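Local atomic coordinates of serine-pyruvate aminotransferase (agxt) (Sulfolobus solfataricus, PDB entry 3ZRR), a protein that probably transfers amino groups from donors such as serine or alanine to pyruvate or glyoxylate, with pyridoxal 5'-phosphate as cofactor. Residues Leu287-Arg292 with Thr300-Ile305; Gly218-Leu223 with Tyr240-Pro245; Val131-Val136 with Glu158-Asp163. All blocks are in the same frame, centred on the assembly; numbering follows the deposited sequence. Where two conformers were deposited one is given.

Contact 1. Residues Leu287-Arg292 with Thr300-Ile305; sequences LEIVAR and TVTGVI. With CA (calcium ion), chain F.
Ile305 lies against Glu288, Val290 and Arg292, and its side chain can be followed outward atom by atom. CB of Ile305 sits 3.5 Å from the carbonyl O of Glu288, the same oxygen that accepts from Ile305 N at 2.9 Å. With CG1 of Ile305 beside the backbone N (chi1 -71°), the chain runs on to CG2 of Val290, 3.7 Å from that CG1, the two side chains meeting at about a right angle. CD1 of Ile305 ends between polar groups: it is 3.7 Å from NH2 of Arg292, comes equally close to the carbonyl O of Ile289, and touches the carboxylate carbon of Glu288. The second backbone bond joins Val290 N to Gly303 O at 2.9 Å. Next to it, CG2 of Val290 packs over the backbone of Gly303, where no side chain intervenes. One water bridges Glu288 N and Ile305 O, and another takes the N-H groups of Ala291 and Gly303. Strands 288-289 and 301-305 form an antiparallel hairpin, with the short, weakly bonded 288-289 as the edge strand of a small sheet. Glu288, its chain extended, binds a calcium ion through both oxygens, OE2 of Glu288 at 2.5 Å; OE2 also forms a salt bridge with Arg292 NH2, and OE1 is hydrogen-bonded to Lys307. Two cationic side chains and a metal on one carboxylate would probably favour its ionised form.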
loop_
_atom_site.group_PDB
_atom_site.type_symbol
_atom_site.label_atom_id
_atom_site.label_comp_id
_atom_site.label_asym_id
_atom_site.label_seq_id
_atom_site.Cartn_x
_atom_site.Cartn_y
_atom_site.Cartn_z
ATOM N N LEU A 287 -5.056 41.835 -3.922
ATOM C CA LEU A 287 -6.279 41.086 -3.637
ATOM C C LEU A 287 -6.719 41.327 -2.211
ATOM O O LEU A 287 -5.880 41.422 -1.290
ATOM C CB LEU A 287 -6.097 39.594 -3.900
ATOM C CG LEU A 287 -5.877 39.263 -5.373
ATOM C CD1 LEU A 287 -5.349 37.809 -5.527
ATOM C CD2 LEU A 287 -7.119 39.515 -6.243
ATOM N N GLU A 288 -8.034 41.439 -2.032
ATOM C CA GLU A 288 -8.603 41.674 -0.720
ATOM C C GLU A 288 -8.973 40.344 -0.053
ATOM O O GLU A 288 -9.495 39.426 -0.697
ATOM C CB GLU A 288 -9.843 42.536 -0.880
ATOM C CG GLU A 288 -10.408 43.094 0.417
ATOM C CD GLU A 288 -11.670 43.910 0.167
ATOM O OE1 GLU A 288 -11.888 44.305 -1.004
ATOM O OE2 GLU A 288 -12.438 44.177 1.118
ATOM N N ILE A 289 -8.692 40.261 1.247
ATOM C CA ILE A 289 -9.001 39.081 2.064
ATOM C C ILE A 289 -10.450 39.177 2.609
ATOM O O ILE A 289 -10.931 40.271 2.878
ATOM C CB ILE A 289 -7.929 38.918 3.165
ATOM C CG1 ILE A 289 -6.631 38.436 2.508
ATOM C CG2 ILE A 289 -8.357 37.915 4.238
ATOM C CD1 ILE A 289 -5.399 38.561 3.375
ATOM N N VAL A 290 -11.161 38.052 2.714
ATOM C CA VAL A 290 -12.559 38.077 3.185
ATOM C C VAL A 290 -12.656 38.472 4.673
ATOM O O VAL A 290 -13.468 39.347 5.028
ATOM C CB VAL A 290 -13.311 36.746 2.911
ATOM C CG1 VAL A 290 -14.649 36.725 3.616
ATOM C CG2 VAL A 290 -13.560 36.578 1.445
ATOM N N ALA A 291 -11.837 37.866 5.531
ATOM C CA ALA A 291 -11.850 38.230 6.959
ATOM C C ALA A 291 -11.717 39.751 7.129
ATOM O O ALA A 291 -10.798 40.357 6.579
ATOM C CB ALA A 291 -10.760 37.527 7.687
ATOM N N ARG A 292 -12.640 40.369 7.871
ATOM C CA ARG A 292 -12.693 41.837 7.958
ATOM C C ARG A 292 -11.585 42.374 8.835
ATOM O O ARG A 292 -11.057 43.437 8.560
ATOM C CB ARG A 292 -14.053 42.362 8.504
ATOM C CG ARG A 292 -15.301 42.101 7.654
ATOM C CD ARG A 292 -15.294 42.831 6.307
ATOM N NE ARG A 292 -14.342 42.229 5.365
ATOM C CZ ARG A 292 -14.009 42.751 4.186
ATOM N NH1 ARG A 292 -14.551 43.905 3.783
ATOM N NH2 ARG A 292 -13.123 42.125 3.404
ATOM N N THR A 300 -5.304 28.550 8.642
ATOM C CA THR A 300 -5.723 27.344 7.920
ATOM C C THR A 300 -6.568 27.646 6.685
ATOM O O THR A 300 -6.568 26.864 5.721
ATOM C CB THR A 300 -6.504 26.359 8.830
ATOM O OG1 THR A 300 -7.664 27.012 9.389
ATOM C CG2 THR A 300 -5.601 25.860 9.941
ATOM N N VAL A 301 -7.273 28.776 6.708
ATOM C CA VAL A 301 -8.202 29.164 5.616
ATOM C C VAL A 301 -8.152 30.666 5.318
ATOM O O VAL A 301 -8.161 31.480 6.229
ATOM C CB VAL A 301 -9.663 28.724 5.918
ATOM C CG1 VAL A 301 -10.604 29.103 4.788
ATOM C CG2 VAL A 301 -9.746 27.228 6.113
ATOM N N THR A 302 -8.088 31.020 4.037
ATOM C CA THR A 302 -8.089 32.417 3.618
ATOM C C THR A 302 -9.067 32.577 2.484
ATOM O O THR A 302 -9.020 31.831 1.504
ATOM C CB THR A 302 -6.680 32.888 3.171
ATOM O OG1 THR A 302 -5.748 32.652 4.238
ATOM C CG2 THR A 302 -6.687 34.390 2.885
ATOM N N GLY A 303 -9.981 33.527 2.637
ATOM C CA GLY A 303 -10.933 33.844 1.586
ATOM C C GLY A 303 -10.375 34.967 0.728
ATOM O O GLY A 303 -9.792 35.925 1.235
ATOM N N VAL A 304 -10.547 34.834 -0.581
ATOM C CA VAL A 304 -9.930 35.743 -1.539
ATOM C C VAL A 304 -11.042 36.366 -2.364
ATOM O O VAL A 304 -11.734 35.674 -3.106
ATOM C CB VAL A 304 -8.936 34.996 -2.458
ATOM C CG1 VAL A 304 -8.272 35.959 -3.427
ATOM C CG2 VAL A 304 -7.852 34.264 -1.620
ATOM N N ILE A 305 -11.226 37.672 -2.206
ATOM C CA ILE A 305 -12.270 38.401 -2.941
ATOM C C ILE A 305 -11.859 38.677 -4.391
ATOM O O ILE A 305 -10.744 39.121 -4.654
ATOM C CB ILE A 305 -12.633 39.713 -2.229
ATOM C CG1 ILE A 305 -13.383 39.400 -0.941
ATOM C CG2 ILE A 305 -13.485 40.626 -3.137
ATOM C CD1 ILE A 305 -13.374 40.535 0.065
HETATM CA CA CA F . -14.435 45.109 -0.163
HETATM O O HOH W 1 -9.780 41.633 -4.160
HETATM O O HOH W 2 -10.507 35.289 4.933
#

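Contact 2. Residues Gly218-Leu223 with Tyr240-Pro245; sequences GYYLDL and YFATPP. With PXG (3-[O-phosphonopyridoxyl]--amino-benzoic acid), chain G.
The ring of Phe241 fits between the side chain of Tyr219 and the backbone of Tyr220. Its CE1 approaches CE2 of Tyr219 to 3.4 Å, while CZ of Phe241 lies 3.7 Å from the carbonyl O of Tyr219; the two ring planes are inclined at 54°, and the side chains run past each other in opposite directions. CE2 of Phe241 meets the carbonyl O of Tyr220 near the plane of the phenyl ring. Trp226 meets Phe241 edge-to-face. A smaller bump follows: CB of Ala242 fits between CE1 of Tyr220, 3.6 Å away, and the phosphate oxygen OP1 of the bound pyridoxyl compound. The chi1 of Tyr220, -154°, swings the phenol toward Thr243, and a water links the two, accepting from Tyr220 OH and donating to Thr243 O and OP1. OP3 is gripped by Tyr240 OH at 2.7 Å, by Thr243 OG1 and by Thr243 N, while C12 of the aminobenzoate lies over one face of the Tyr240 ring. Thr64, Thr138, Gln188, Arg337 and the amide of Gly63, all of the second subunit, also bind this ligand. Such a shared phosphate cup is characteristic of the dimeric active site of fold-type I pyridoxal-phosphate enzymes.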
loop_
_atom_site.group_PDB
_atom_site.type_symbol
_atom_site.label_atom_id
_atom_site.label_comp_id
_atom_site.label_asym_id
_atom_site.label_seq_id
_atom_site.Cartn_x
_atom_site.Cartn_y
_atom_site.Cartn_z
ATOM N N GLY A 218 -29.109 10.646 21.798
ATOM C CA GLY A 218 -29.591 9.415 21.187
ATOM C C GLY A 218 -28.745 8.254 21.683
ATOM O O GLY A 218 -28.262 8.247 22.825
ATOM N N TYR A 219 -28.549 7.255 20.830
ATOM C CA TYR A 219 -27.823 6.071 21.258
ATOM C C TYR A 219 -26.353 6.099 20.780
ATOM O O TYR A 219 -25.424 6.107 21.600
ATOM C CB TYR A 219 -28.571 4.827 20.763
ATOM C CG TYR A 219 -28.034 3.519 21.266
ATOM C CD1 TYR A 219 -28.293 3.088 22.572
ATOM C CD2 TYR A 219 -27.289 2.696 20.427
ATOM C CE1 TYR A 219 -27.809 1.875 23.020
ATOM C CE2 TYR A 219 -26.817 1.496 20.854
ATOM C CZ TYR A 219 -27.068 1.087 22.142
ATOM O OH TYR A 219 -26.582 -0.119 22.544
ATOM N N TYR A 220 -26.163 6.157 19.462
ATOM C CA TYR A 220 -24.833 6.134 18.832
ATOM C C TYR A 220 -23.932 7.300 19.245
ATOM O O TYR A 220 -22.721 7.142 19.389
ATOM C CB TYR A 220 -24.992 6.156 17.310
ATOM C CG TYR A 220 -23.822 5.527 16.555
ATOM C CD1 TYR A 220 -23.570 4.158 16.638
ATOM C CD2 TYR A 220 -23.002 6.297 15.739
ATOM C CE1 TYR A 220 -22.517 3.559 15.905
ATOM C CE2 TYR A 220 -21.947 5.724 15.016
ATOM C CZ TYR A 220 -21.718 4.349 15.104
ATOM O OH TYR A 220 -20.677 3.781 14.413
ATOM N N LEU A 221 -24.540 8.461 19.451
ATOM C CA LEU A 221 -23.807 9.671 19.784
ATOM C C LEU A 221 -23.869 10.057 21.269
ATOM O O LEU A 221 -23.542 11.179 21.616
ATOM C CB LEU A 221 -24.232 10.837 18.874
ATOM C CG LEU A 221 -24.026 10.587 17.363
ATOM C CD1 LEU A 221 -24.384 11.825 16.542
ATOM C CD2 LEU A 221 -22.593 10.110 17.022
ATOM N N ASP A 222 -24.255 9.117 22.142
ATOM C CA ASP A 222 -24.148 9.325 23.572
ATOM C C ASP A 222 -22.745 8.946 23.960
ATOM O O ASP A 222 -22.387 7.763 23.931
ATOM C CB ASP A 222 -25.168 8.452 24.323
ATOM C CG ASP A 222 -25.187 8.705 25.831
ATOM O OD1 ASP A 222 -24.330 9.431 26.370
ATOM O OD2 ASP A 222 -26.091 8.168 26.518
ATOM N N LEU A 223 -21.953 9.950 24.327
ATOM C CA LEU A 223 -20.571 9.744 24.734
ATOM C C LEU A 223 -20.417 8.726 25.856
ATOM O O LEU A 223 -19.359 8.118 25.978
ATOM C CB LEU A 223 -19.901 11.074 25.112
ATOM C CG LEU A 223 -19.731 12.103 23.989
ATOM C CD1 LEU A 223 -19.193 13.409 24.551
ATOM C CD2 LEU A 223 -18.829 11.562 22.829
ATOM N N TYR A 240 -16.388 -3.401 23.611
ATOM C CA TYR A 240 -17.255 -3.239 22.458
ATOM C C TYR A 240 -18.460 -2.387 22.803
ATOM O O TYR A 240 -19.193 -2.713 23.723
ATOM C CB TYR A 240 -17.741 -4.606 21.974
ATOM C CG TYR A 240 -18.748 -4.473 20.862
ATOM C CD1 TYR A 240 -18.360 -3.960 19.628
ATOM C CD2 TYR A 240 -20.096 -4.807 21.054
ATOM C CE1 TYR A 240 -19.272 -3.808 18.569
ATOM C CE2 TYR A 240 -21.023 -4.659 20.000
ATOM C CZ TYR A 240 -20.603 -4.158 18.772
ATOM O OH TYR A 240 -21.486 -3.994 17.721
ATOM N N PHE A 241 -18.665 -1.300 22.074
ATOM C CA PHE A 241 -19.972 -0.677 22.044
ATOM C C PHE A 241 -20.569 -0.831 20.641
ATOM O O PHE A 241 -21.617 -1.455 20.469
ATOM C CB PHE A 241 -19.935 0.804 22.444
ATOM C CG PHE A 241 -21.174 1.564 22.001
ATOM C CD1 PHE A 241 -22.440 1.160 22.448
ATOM C CD2 PHE A 241 -21.081 2.639 21.107
ATOM C CE1 PHE A 241 -23.598 1.828 22.048
ATOM C CE2 PHE A 241 -22.244 3.328 20.677
ATOM C CZ PHE A 241 -23.507 2.926 21.162
ATOM N N ALA A 242 -19.898 -0.240 19.648
ATOM C CA ALA A 242 -20.237 -0.397 18.229
ATOM C C ALA A 242 -18.922 -0.419 17.467
ATOM O O ALA A 242 -17.907 0.121 17.943
ATOM C CB ALA A 242 -21.143 0.750 17.728
ATOM N N THR A 243 -18.904 -1.070 16.312
ATOM C CA THR A 243 -17.644 -1.226 15.575
ATOM C C THR A 243 -17.130 0.162 15.148
ATOM O O THR A 243 -17.863 0.909 14.508
ATOM C CB THR A 243 -17.816 -2.153 14.334
ATOM O OG1 THR A 243 -18.271 -3.440 14.765
ATOM C CG2 THR A 243 -16.497 -2.298 13.546
ATOM N N PRO A 244 -15.884 0.518 15.515
ATOM C CA PRO A 244 -15.352 1.794 15.037
ATOM C C PRO A 244 -14.691 1.662 13.651
ATOM O O PRO A 244 -14.502 0.548 13.179
ATOM C CB PRO A 244 -14.315 2.136 16.106
ATOM C CG PRO A 244 -13.758 0.816 16.472
ATOM C CD PRO A 244 -14.933 -0.153 16.430
ATOM N N PRO A 245 -14.303 2.789 13.009
ATOM C CA PRO A 245 -13.582 2.660 11.751
ATOM C C PRO A 245 -12.121 2.262 12.047
ATOM O O PRO A 245 -11.227 3.115 12.121
ATOM C CB PRO A 245 -13.723 4.051 11.123
ATOM C CG PRO A 245 -14.801 4.761 11.957
ATOM C CD PRO A 245 -14.606 4.193 13.311
HETATM N N1 PXG G . -26.452 -6.311 13.923
HETATM C C2 PXG G . -25.763 -7.468 13.762
HETATM C C2A PXG G . -26.541 -8.696 13.334
HETATM C C3 PXG G . -24.370 -7.508 13.970
HETATM O O3 PXG G . -23.677 -8.674 13.780
HETATM C C5 PXG G . -24.436 -5.180 14.502
HETATM C C6 PXG G . -25.822 -5.194 14.289
HETATM C C5A PXG G . -23.785 -3.877 14.916
HETATM O OP4 PXG G . -22.879 -3.424 13.895
HETATM P P PXG G . -21.716 -2.345 14.232
HETATM O OP1 PXG G . -22.378 -1.126 14.808
HETATM O OP2 PXG G . -21.161 -2.177 12.845
HETATM O OP3 PXG G . -20.832 -2.944 15.292
HETATM C C4 PXG G . -23.690 -6.348 14.344
HETATM C C4A PXG G . -22.177 -6.308 14.565
HETATM C C7 PXG G . -18.975 -10.603 17.692
HETATM C C8 PXG G . -19.222 -9.190 17.227
HETATM O O2 PXG G . -18.723 -10.779 18.906
HETATM C C9 PXG G . -20.279 -8.952 16.356
HETATM C C10 PXG G . -20.561 -7.672 15.885
HETATM C C11 PXG G . -19.756 -6.603 16.301
HETATM C C12 PXG G . -18.697 -6.826 17.185
HETATM C C13 PXG G . -18.426 -8.120 17.650
HETATM O O8 PXG G . -19.022 -11.553 16.854
HETATM N N9 PXG G . -21.602 -7.557 15.021
HETATM O O HOH W 3 -20.725 1.078 14.266
#

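Contact 3. Residues Val131-Val136 with Glu158-Asp163; sequences VALTHV and ELIVVD. With PXG (3-[O-phosphonopyridoxyl]--amino-benzoic acid), chain C.
Five backbone hydrogen bonds, each 2.8 Å long, join Val131-His135 to Leu159-Asp163. Val131 N gives to Leu159 O and Val131 O takes from Val161 N; Leu133 uses its N for Val161 O and its O for Asp163 N, and the series closes with His135 N on Asp163 O. Val131, Leu133 and His135 thus spend N-H groups on this neighbour, while Ala132 turns its backbone polar groups to Leu81 and Val83. This is the parallel pairing of two central strands in the large sheet of a class-V aminotransferase, with helix 146-153 in the connection between them and packed against Leu133 and Ile160. Among the side chains, CB of Ala132 rests 3.7 Å from CG1 of Val161. Thr134 and Asp163 run alongside one another in the same direction, and one water joins their ends, 2.6 Å from Thr134 OG1 and donating to Asp163 OD2. A second water accepts from Val136 N and donates to Asp163 O, giving that carbonyl two partners. With CG anti to N (chi1 169°), the carboxylate of Asp163 reaches the pyridoxyl ligand: OD2 of Asp163 comes within 2.6 Å of the pyridine N1 of this ligand, and OD1 accepts from the amide of Val165.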
loop_
_atom_site.group_PDB
_atom_site.type_symbol
_atom_site.label_atom_id
_atom_site.label_comp_id
_atom_site.label_asym_id
_atom_site.label_seq_id
_atom_site.Cartn_x
_atom_site.Cartn_y
_atom_site.Cartn_z
ATOM N N VAL A 131 -22.113 27.449 26.278
ATOM C CA VAL A 131 -21.722 28.366 25.213
ATOM C C VAL A 131 -20.891 27.629 24.142
ATOM O O VAL A 131 -19.928 26.930 24.472
ATOM C CB VAL A 131 -20.981 29.600 25.761
ATOM C CG1 VAL A 131 -20.559 30.516 24.615
ATOM C CG2 VAL A 131 -21.902 30.380 26.722
ATOM N N ALA A 132 -21.308 27.762 22.880
ATOM C CA ALA A 132 -20.626 27.115 21.748
ATOM C C ALA A 132 -19.861 28.149 20.934
ATOM O O ALA A 132 -20.436 29.157 20.535
ATOM C CB ALA A 132 -21.630 26.376 20.839
ATOM N N LEU A 133 -18.572 27.885 20.710
ATOM C CA LEU A 133 -17.707 28.723 19.877
ATOM C C LEU A 133 -17.152 27.923 18.688
ATOM O O LEU A 133 -17.081 26.689 18.733
ATOM C CB LEU A 133 -16.525 29.267 20.694
ATOM C CG LEU A 133 -16.845 29.838 22.085
ATOM C CD1 LEU A 133 -15.579 30.148 22.876
ATOM C CD2 LEU A 133 -17.690 31.067 21.905
ATOM N N THR A 134 -16.754 28.636 17.636
ATOM C CA THR A 134 -16.039 28.061 16.508
ATOM C C THR A 134 -14.648 28.694 16.482
ATOM O O THR A 134 -14.531 29.900 16.256
ATOM C CB THR A 134 -16.726 28.399 15.201
ATOM O OG1 THR A 134 -18.133 28.101 15.301
ATOM C CG2 THR A 134 -16.096 27.604 14.065
ATOM N N HIS A 135 -13.601 27.895 16.715
ATOM C CA HIS A 135 -12.250 28.447 16.748
ATOM C C HIS A 135 -11.868 29.092 15.414
ATOM O O HIS A 135 -11.503 30.281 15.373
ATOM C CB HIS A 135 -11.239 27.380 17.144
ATOM C CG HIS A 135 -9.928 27.935 17.614
ATOM N ND1 HIS A 135 -8.971 27.150 18.217
ATOM C CD2 HIS A 135 -9.418 29.192 17.572
ATOM C CE1 HIS A 135 -7.917 27.892 18.520
ATOM N NE2 HIS A 135 -8.165 29.138 18.146
ATOM N N VAL A 136 -11.985 28.337 14.329
ATOM C CA VAL A 136 -11.838 28.903 12.981
ATOM C C VAL A 136 -13.088 28.589 12.172
ATOM O O VAL A 136 -13.476 27.423 12.046
ATOM C CB VAL A 136 -10.598 28.353 12.248
ATOM C CG1 VAL A 136 -10.628 28.717 10.723
ATOM C CG2 VAL A 136 -9.321 28.869 12.884
ATOM N N GLU A 158 -21.974 27.416 32.786
ATOM C CA GLU A 158 -21.625 26.075 33.251
ATOM C C GLU A 158 -20.681 25.358 32.280
ATOM O O GLU A 158 -19.688 24.772 32.695
ATOM C CB GLU A 158 -22.890 25.246 33.471
ATOM C CG GLU A 158 -23.917 25.876 34.424
ATOM C CD GLU A 158 -25.172 25.047 34.516
ATOM O OE1 GLU A 158 -25.051 23.835 34.781
ATOM O OE2 GLU A 158 -26.276 25.571 34.274
ATOM N N LEU A 159 -20.986 25.414 30.983
ATOM C CA LEU A 159 -20.182 24.656 30.005
ATOM C C LEU A 159 -19.775 25.494 28.796
ATOM O O LEU A 159 -20.582 26.276 28.277
ATOM C CB LEU A 159 -20.938 23.416 29.518
ATOM C CG LEU A 159 -21.346 22.322 30.523
ATOM C CD1 LEU A 159 -22.267 21.306 29.802
ATOM C CD2 LEU A 159 -20.126 21.601 31.140
ATOM N N ILE A 160 -18.526 25.308 28.366
ATOM C CA ILE A 160 -17.986 25.927 27.148
ATOM C C ILE A 160 -17.477 24.852 26.163
ATOM O O ILE A 160 -16.608 24.018 26.495
ATOM C CB ILE A 160 -16.861 26.940 27.467
ATOM C CG1 ILE A 160 -17.406 28.109 28.315
ATOM C CG2 ILE A 160 -16.275 27.537 26.185
ATOM C CD1 ILE A 160 -16.302 28.891 29.062
ATOM N N VAL A 161 -18.029 24.879 24.954
ATOM C CA VAL A 161 -17.590 23.972 23.899
ATOM C C VAL A 161 -16.996 24.762 22.731
ATOM O O VAL A 161 -17.519 25.819 22.353
ATOM C CB VAL A 161 -18.726 23.036 23.410
ATOM C CG1 VAL A 161 -19.946 23.821 22.977
ATOM C CG2 VAL A 161 -18.245 22.119 22.268
ATOM N N VAL A 162 -15.902 24.241 22.174
ATOM C CA VAL A 162 -15.198 24.867 21.053
ATOM C C VAL A 162 -15.064 23.884 19.898
ATOM O O VAL A 162 -14.467 22.821 20.057
ATOM C CB VAL A 162 -13.768 25.382 21.442
ATOM C CG1 VAL A 162 -13.095 26.105 20.238
ATOM C CG2 VAL A 162 -13.821 26.312 22.678
ATOM N N ASP A 163 -15.648 24.248 18.752
ATOM C CA ASP A 163 -15.406 23.544 17.491
ATOM C C ASP A 163 -14.029 23.955 16.928
ATOM O O ASP A 163 -13.856 25.077 16.441
ATOM C CB ASP A 163 -16.552 23.856 16.510
ATOM C CG ASP A 163 -16.273 23.402 15.088
ATOM O OD1 ASP A 163 -15.231 22.734 14.814
ATOM O OD2 ASP A 163 -17.136 23.747 14.238
HETATM N N1 PXG C . -16.869 22.574 11.940
HETATM C C2 PXG C . -15.972 23.133 11.099
HETATM C C2A PXG C . -15.249 24.403 11.505
HETATM C C3 PXG C . -15.705 22.520 9.867
HETATM O O3 PXG C . -14.786 23.093 9.051
HETATM C C5 PXG C . -17.287 20.798 10.379
HETATM C C6 PXG C . -17.525 21.428 11.620
HETATM C C5A PXG C . -18.046 19.513 10.023
HETATM O OP4 PXG C . -17.096 18.447 9.950
HETATM P P PXG C . -17.476 17.078 9.245
HETATM O OP1 PXG C . -16.250 16.241 9.492
HETATM O OP2 PXG C . -17.774 17.448 7.798
HETATM O OP3 PXG C . -18.725 16.677 10.004
HETATM C C4 PXG C . -16.356 21.347 9.502
HETATM C C4A PXG C . -16.089 20.640 8.182
HETATM C C7 PXG C . -15.801 23.364 2.694
HETATM C C8 PXG C . -15.931 22.221 3.658
HETATM O O2 PXG C . -16.790 23.674 1.982
HETATM C C9 PXG C . -15.574 22.372 5.005
HETATM C C10 PXG C . -15.707 21.301 5.890
HETATM C C11 PXG C . -16.186 20.086 5.393
HETATM C C12 PXG C . -16.536 19.930 4.046
HETATM C C13 PXG C . -16.405 21.005 3.180
HETATM O O8 PXG C . -14.693 23.953 2.628
HETATM N N9 PXG C . -15.373 21.425 7.200
HETATM O O HOH W 4 -18.959 25.671 14.918
HETATM O O HOH W 5 -12.671 25.476 13.762
#

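All three contacts are largely buried, yet they differ in depth and chemistry. Contact 3 lies nearest the middle of the chain, its centre about 12 Å from the centre of the chain, and is the most regular, with parallel strands whose polar backbone atoms bond to one another. Contact 1 is a sparser antiparallel pair at the edge of a separate sheet, where calcium and charged side chains enter; it touches contact 3 where Thr300 packs on Val136. Contact 2 has no strand and no direct hydrogen bond between its segments; aromatic shape and water do the work at the subunit interface. Contacts 2 and 3 serve opposite ends of the pyridoxyl group, phosphate and pyridine nitrogen, but on different bound copies.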